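Local coordinates for KLLA0F20702p (Kluyveromyces lactis, PDB 5Y5A), which is the yeast telomerase subunit Est1, which probably helps recruit telomerase to chromosome ends through its partner Cdc13, at residues F342-Y354 / K400-E413. Sequence-based numbering, arbitrary orientation.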
loop_
_atom_site.group_PDB
_atom_site.type_symbol
_atom_site.label_atom_id
_atom_site.label_comp_id
_atom_site.label_asym_id
_atom_site.label_seq_id
_atom_site.Cartn_x
_atom_site.Cartn_y
_atom_site.Cartn_z
ATOM N N PHE A 342 20.241 13.620 7.169
ATOM C CA PHE A 342 19.330 12.534 6.806
ATOM C C PHE A 342 19.428 12.179 5.326
ATOM O O PHE A 342 19.483 11.009 4.961
ATOM C CB PHE A 342 17.882 12.899 7.147
ATOM C CG PHE A 342 17.594 12.905 8.619
ATOM C CD1 PHE A 342 18.047 11.874 9.432
ATOM C CD2 PHE A 342 16.885 13.945 9.195
ATOM C CE1 PHE A 342 17.788 11.871 10.792
ATOM C CE2 PHE A 342 16.616 13.953 10.558
ATOM C CZ PHE A 342 17.071 12.914 11.360
ATOM N N GLN A 343 19.462 13.199 4.480
ATOM C CA GLN A 343 19.456 13.001 3.044
ATOM C C GLN A 343 20.772 12.426 2.551
ATOM O O GLN A 343 20.798 11.513 1.713
ATOM C CB GLN A 343 19.175 14.317 2.323
ATOM C CG GLN A 343 19.368 14.220 0.819
ATOM C CD GLN A 343 19.425 15.572 0.153
ATOM O OE1 GLN A 343 20.497 16.163 0.012
ATOM N NE2 GLN A 343 18.275 16.070 -0.264
ATOM N N THR A 344 21.869 12.966 3.064
ATOM C CA THR A 344 23.175 12.528 2.598
ATOM C C THR A 344 23.404 11.069 2.999
ATOM O O THR A 344 23.942 10.283 2.224
ATOM C CB THR A 344 24.303 13.437 3.138
ATOM O OG1 THR A 344 24.229 13.509 4.561
ATOM C CG2 THR A 344 24.164 14.845 2.587
ATOM N N LEU A 345 22.958 10.695 4.191
ATOM C CA LEU A 345 23.188 9.340 4.684
ATOM C C LEU A 345 22.265 8.360 3.969
ATOM O O LEU A 345 22.687 7.267 3.590
ATOM C CB LEU A 345 22.985 9.268 6.199
ATOM C CG LEU A 345 23.796 8.204 6.943
ATOM C CD1 LEU A 345 25.260 8.306 6.565
ATOM C CD2 LEU A 345 23.650 8.352 8.438
ATOM N N LEU A 346 21.004 8.754 3.794
ATOM C CA LEU A 346 20.060 7.999 2.972
ATOM C C LEU A 346 20.622 7.728 1.573
ATOM O O LEU A 346 20.593 6.602 1.094
ATOM C CB LEU A 346 18.730 8.754 2.829
ATOM C CG LEU A 346 17.728 8.091 1.882
ATOM C CD1 LEU A 346 17.260 6.792 2.509
ATOM C CD2 LEU A 346 16.537 8.991 1.535
ATOM N N PHE A 347 21.101 8.777 0.912
ATOM C CA PHE A 347 21.602 8.641 -0.455
ATOM C C PHE A 347 22.857 7.799 -0.460
ATOM O O PHE A 347 23.049 6.986 -1.363
ATOM C CB PHE A 347 21.857 10.011 -1.100
ATOM C CG PHE A 347 20.615 10.655 -1.690
ATOM C CD1 PHE A 347 19.463 10.799 -0.933
ATOM C CD2 PHE A 347 20.611 11.128 -2.997
ATOM C CE1 PHE A 347 18.324 11.397 -1.475
ATOM C CE2 PHE A 347 19.477 11.720 -3.549
ATOM C CZ PHE A 347 18.340 11.867 -2.790
ATOM N N ASP A 348 23.700 7.963 0.560
ATOM C CA ASP A 348 24.927 7.162 0.662
ATOM C C ASP A 348 24.623 5.680 0.872
ATOM O O ASP A 348 25.229 4.822 0.230
ATOM C CB ASP A 348 25.827 7.673 1.795
ATOM C CG ASP A 348 26.588 8.943 1.418
ATOM O OD1 ASP A 348 26.367 9.481 0.306
ATOM O OD2 ASP A 348 27.401 9.411 2.239
ATOM N N LYS A 349 23.689 5.376 1.773
ATOM C CA LYS A 349 23.294 3.988 2.013
ATOM C C LYS A 349 22.727 3.374 0.726
ATOM O O LYS A 349 23.028 2.235 0.385
ATOM C CB LYS A 349 22.264 3.896 3.145
ATOM C CG LYS A 349 22.813 4.221 4.541
ATOM C CD LYS A 349 23.998 3.335 4.884
ATOM C CE LYS A 349 24.493 3.580 6.286
ATOM N NZ LYS A 349 25.708 2.768 6.592
ATOM N N ILE A 350 21.931 4.147 0.001
ATOM C CA ILE A 350 21.351 3.669 -1.256
ATOM C C ILE A 350 22.459 3.327 -2.270
ATOM O O ILE A 350 22.407 2.290 -2.925
ATOM C CB ILE A 350 20.368 4.704 -1.840
ATOM C CG1 ILE A 350 19.118 4.799 -0.956
ATOM C CG2 ILE A 350 19.965 4.351 -3.282
ATOM C CD1 ILE A 350 18.109 5.846 -1.416
ATOM N N GLU A 351 23.480 4.172 -2.357
ATOM C CA GLU A 351 24.578 3.962 -3.302
ATOM C C GLU A 351 25.458 2.783 -2.901
ATOM O O GLU A 351 25.859 1.978 -3.739
ATOM C CB GLU A 351 25.415 5.240 -3.414
ATOM C CG GLU A 351 26.633 5.148 -4.294
ATOM C CD GLU A 351 27.226 6.516 -4.579
ATOM O OE1 GLU A 351 26.736 7.514 -3.999
ATOM O OE2 GLU A 351 28.165 6.601 -5.391
ATOM N N ILE A 352 25.735 2.666 -1.608
ATOM C CA ILE A 352 26.705 1.691 -1.123
ATOM C C ILE A 352 26.061 0.352 -0.736
ATOM O O ILE A 352 26.698 -0.703 -0.822
ATOM C CB ILE A 352 27.483 2.271 0.094
ATOM C CG1 ILE A 352 28.211 3.556 -0.313
ATOM C CG2 ILE A 352 28.460 1.264 0.678
ATOM C CD1 ILE A 352 29.040 4.177 0.796
ATOM N N ARG A 353 24.798 0.388 -0.322
ATOM C CA ARG A 353 24.186 -0.781 0.312
ATOM C C ARG A 353 22.889 -1.232 -0.354
ATOM O O ARG A 353 22.033 -1.823 0.302
ATOM C CB ARG A 353 23.901 -0.491 1.795
ATOM C CG ARG A 353 25.085 0.051 2.607
ATOM C CD ARG A 353 26.146 -0.999 2.859
ATOM N NE ARG A 353 27.287 -0.436 3.578
ATOM C CZ ARG A 353 28.304 -1.151 4.046
ATOM N NH1 ARG A 353 28.333 -2.465 3.879
ATOM N NH2 ARG A 353 29.296 -0.549 4.681
ATOM N N TYR A 354 22.732 -0.965 -1.649
ATOM C CA TYR A 354 21.459 -1.264 -2.299
ATOM C C TYR A 354 21.211 -2.763 -2.479
ATOM O O TYR A 354 20.065 -3.203 -2.491
ATOM C CB TYR A 354 21.362 -0.555 -3.655
ATOM C CG TYR A 354 22.323 -1.051 -4.718
ATOM C CD1 TYR A 354 22.038 -2.188 -5.467
ATOM C CD2 TYR A 354 23.497 -0.360 -4.998
ATOM C CE1 TYR A 354 22.912 -2.644 -6.445
ATOM C CE2 TYR A 354 24.375 -0.806 -5.975
ATOM C CZ TYR A 354 24.074 -1.944 -6.695
ATOM O OH TYR A 354 24.934 -2.386 -7.667
ATOM N N LYS A 400 15.498 14.351 -7.917
ATOM C CA LYS A 400 16.848 14.132 -7.426
ATOM C C LYS A 400 16.992 12.673 -6.975
ATOM O O LYS A 400 17.985 12.009 -7.278
ATOM C CB LYS A 400 17.160 15.092 -6.277
ATOM C CG LYS A 400 18.573 14.966 -5.750
ATOM C CD LYS A 400 18.859 15.987 -4.665
ATOM C CE LYS A 400 20.300 15.858 -4.189
ATOM N NZ LYS A 400 20.666 16.901 -3.192
ATOM N N PHE A 401 15.980 12.183 -6.258
ATOM C CA PHE A 401 15.935 10.795 -5.793
ATOM C C PHE A 401 15.917 9.815 -6.966
ATOM O O PHE A 401 16.633 8.809 -6.956
ATOM C CB PHE A 401 14.703 10.577 -4.910
ATOM C CG PHE A 401 14.688 9.257 -4.200
ATOM C CD1 PHE A 401 15.310 9.111 -2.971
ATOM C CD2 PHE A 401 14.035 8.166 -4.753
ATOM C CE1 PHE A 401 15.289 7.898 -2.301
ATOM C CE2 PHE A 401 14.013 6.943 -4.091
ATOM C CZ PHE A 401 14.640 6.811 -2.869
ATOM N N PHE A 402 15.088 10.124 -7.965
ATOM C CA PHE A 402 15.028 9.363 -9.218
ATOM C C PHE A 402 16.401 9.229 -9.872
ATOM O O PHE A 402 16.867 8.126 -10.139
ATOM C CB PHE A 402 14.081 10.029 -10.228
ATOM C CG PHE A 402 12.617 9.865 -9.918
ATOM C CD1 PHE A 402 12.192 9.306 -8.725
ATOM C CD2 PHE A 402 11.661 10.280 -10.838
ATOM C CE1 PHE A 402 10.850 9.162 -8.456
ATOM C CE2 PHE A 402 10.317 10.140 -10.573
ATOM C CZ PHE A 402 9.909 9.578 -9.376
ATOM N N THR A 403 17.046 10.361 -10.140
ATOM C CA THR A 403 18.321 10.333 -10.846
ATOM C C THR A 403 19.393 9.640 -10.017
ATOM O O THR A 403 20.287 8.995 -10.561
ATOM C CB THR A 403 18.793 11.747 -11.227
ATOM O OG1 THR A 403 18.972 12.531 -10.044
ATOM C CG2 THR A 403 17.763 12.414 -12.101
ATOM N N HIS A 404 19.305 9.765 -8.700
ATOM C CA HIS A 404 20.219 9.032 -7.827
ATOM C C HIS A 404 19.986 7.522 -7.976
ATOM O O HIS A 404 20.934 6.757 -8.159
ATOM C CB HIS A 404 20.045 9.466 -6.369
ATOM C CG HIS A 404 21.074 8.899 -5.448
ATOM N ND1 HIS A 404 22.401 9.268 -5.494
ATOM C CD2 HIS A 404 20.974 7.984 -4.453
ATOM C CE1 HIS A 404 23.075 8.608 -4.569
ATOM N NE2 HIS A 404 22.229 7.825 -3.922
ATOM N N LEU A 405 18.722 7.106 -7.917
ATOM C CA LEU A 405 18.348 5.713 -8.163
ATOM C C LEU A 405 18.846 5.215 -9.508
ATOM O O LEU A 405 19.400 4.135 -9.608
ATOM C CB LEU A 405 16.834 5.536 -8.120
ATOM C CG LEU A 405 16.183 5.320 -6.761
ATOM C CD1 LEU A 405 14.746 4.859 -6.948
ATOM C CD2 LEU A 405 16.995 4.312 -5.968
ATOM N N ILE A 406 18.603 5.997 -10.552
ATOM C CA ILE A 406 19.011 5.608 -11.891
ATOM C C ILE A 406 20.536 5.555 -12.013
ATOM O O ILE A 406 21.098 4.538 -12.411
ATOM C CB ILE A 406 18.445 6.575 -12.942
ATOM C CG1 ILE A 406 16.918 6.490 -12.945
ATOM C CG2 ILE A 406 19.030 6.253 -14.323
ATOM C CD1 ILE A 406 16.227 7.676 -13.565
ATOM N N ASP A 407 21.202 6.647 -11.649
ATOM C CA ASP A 407 22.645 6.745 -11.835
ATOM C C ASP A 407 23.414 5.739 -10.983
ATOM O O ASP A 407 24.339 5.109 -11.473
ATOM C CB ASP A 407 23.145 8.163 -11.523
ATOM C CG ASP A 407 22.582 9.214 -12.479
ATOM O OD1 ASP A 407 21.908 8.842 -13.463
ATOM O OD2 ASP A 407 22.810 10.417 -12.246
ATOM N N LYS A 408 23.050 5.570 -9.713
ATOM C CA LYS A 408 23.906 4.766 -8.836
ATOM C C LYS A 408 23.410 3.339 -8.647
ATOM O O LYS A 408 24.148 2.496 -8.133
ATOM C CB LYS A 408 24.067 5.435 -7.462
ATOM C CG LYS A 408 24.447 6.911 -7.499
ATOM C CD LYS A 408 25.795 7.143 -8.148
ATOM C CE LYS A 408 26.120 8.625 -8.179
ATOM N NZ LYS A 408 27.324 8.903 -9.001
ATOM N N VAL A 409 22.178 3.046 -9.053
ATOM C CA VAL A 409 21.655 1.706 -8.787
ATOM C C VAL A 409 21.231 0.966 -10.058
ATOM O O VAL A 409 21.840 -0.038 -10.418
ATOM C CB VAL A 409 20.459 1.739 -7.794
ATOM C CG1 VAL A 409 20.025 0.330 -7.455
ATOM C CG2 VAL A 409 20.839 2.487 -6.522
ATOM N N ILE A 410 20.197 1.458 -10.730
ATOM C CA ILE A 410 19.658 0.769 -11.898
ATOM C C ILE A 410 20.712 0.652 -13.003
ATOM O O ILE A 410 20.809 -0.387 -13.655
ATOM C CB ILE A 410 18.395 1.477 -12.444
ATOM C CG1 ILE A 410 17.350 1.648 -11.331
ATOM C CG2 ILE A 410 17.801 0.688 -13.594
ATOM C CD1 ILE A 410 16.091 2.430 -11.755
ATOM N N MET A 411 21.523 1.694 -13.190
ATOM C CA MET A 411 22.588 1.653 -14.197
ATOM C C MET A 411 23.610 0.563 -13.899
ATOM O O MET A 411 24.248 0.039 -14.818
ATOM C CB MET A 411 23.299 3.009 -14.306
ATOM C CG MET A 411 22.550 4.054 -15.122
ATOM S SD MET A 411 22.444 3.648 -16.869
ATOM C CE MET A 411 24.104 4.058 -17.404
ATOM N N LYS A 412 23.767 0.220 -12.623
ATOM C CA LYS A 412 24.709 -0.834 -12.243
ATOM C C LYS A 412 24.044 -2.210 -12.226
ATOM O O LYS A 412 24.709 -3.213 -11.990
ATOM C CB LYS A 412 25.333 -0.555 -10.868
ATOM C CG LYS A 412 25.987 0.816 -10.722
ATOM C CD LYS A 412 26.935 0.859 -9.517
ATOM C CE LYS A 412 27.372 2.290 -9.203
ATOM N NZ LYS A 412 28.354 2.353 -8.078
ATOM N N GLU A 413 22.737 -2.263 -12.476
ATOM C CA GLU A 413 22.010 -3.525 -12.346
ATOM C C GLU A 413 21.002 -3.829 -13.461
ATOM O O GLU A 413 20.147 -4.699 -13.294
ATOM C CB GLU A 413 21.270 -3.558 -11.005
ATOM C CG GLU A 413 22.163 -3.420 -9.783
ATOM C CD GLU A 413 23.089 -4.606 -9.596
ATOM O OE1 GLU A 413 24.112 -4.464 -8.886
ATOM O OE2 GLU A 413 22.788 -5.687 -10.147
#
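Phe347 and His404 meet in an aromatic cluster with Phe401, within the Est1 DNA/RNA binding domain, where helices 339-379 and 385-410 run near-parallel, the axes of the two segments 27° apart. Phe347 is worth following outward. Its CB lies over the imidazole face of His404, a CH-pi contact, and CG lies near CD2 and NE2 of the same ring. CD2 comes down on the same face, over the ring centre, 3.3 Å from CG of His404. CE2 faces CB of His404, and it also has CG of Lys400 within 4.0 Å. At the far end, CZ meets CA of Phe401 and CE1 meets its CD1, the Phe401 ring standing at 83° in an offset edge-to-face pair. The imidazole is fixed at its other end too: with CG anti to the backbone N (chi1 -172°), NE2 of His404 donates to Phe347 O at 2.8 Å; that oxygen also accepts the helical N-H of Glu351 from the opposite face of its plane. One turn further along helix 339-379, Ile350 is a knob among Phe401, His404, Leu405 and Val409, its CD1 reaching CE1 of Phe401 at 3.6 Å. Leu405, Val409 and Tyr354 also touch helix 421-433, so a third helix packs against this seam. In the wider pi-type turn at 406-410, CG1 of Val409 covers one face of Tyr354. A phenylalanine in place of Tyr354 would probably leave Glu413 OE1 without its hydroxyl donor. Asn416 holds the other carboxylate oxygen, OE2, while Tyr354 OH donates a hydrogen bond to Glu413 OE1 at 2.5 Å, on the anti lone pair.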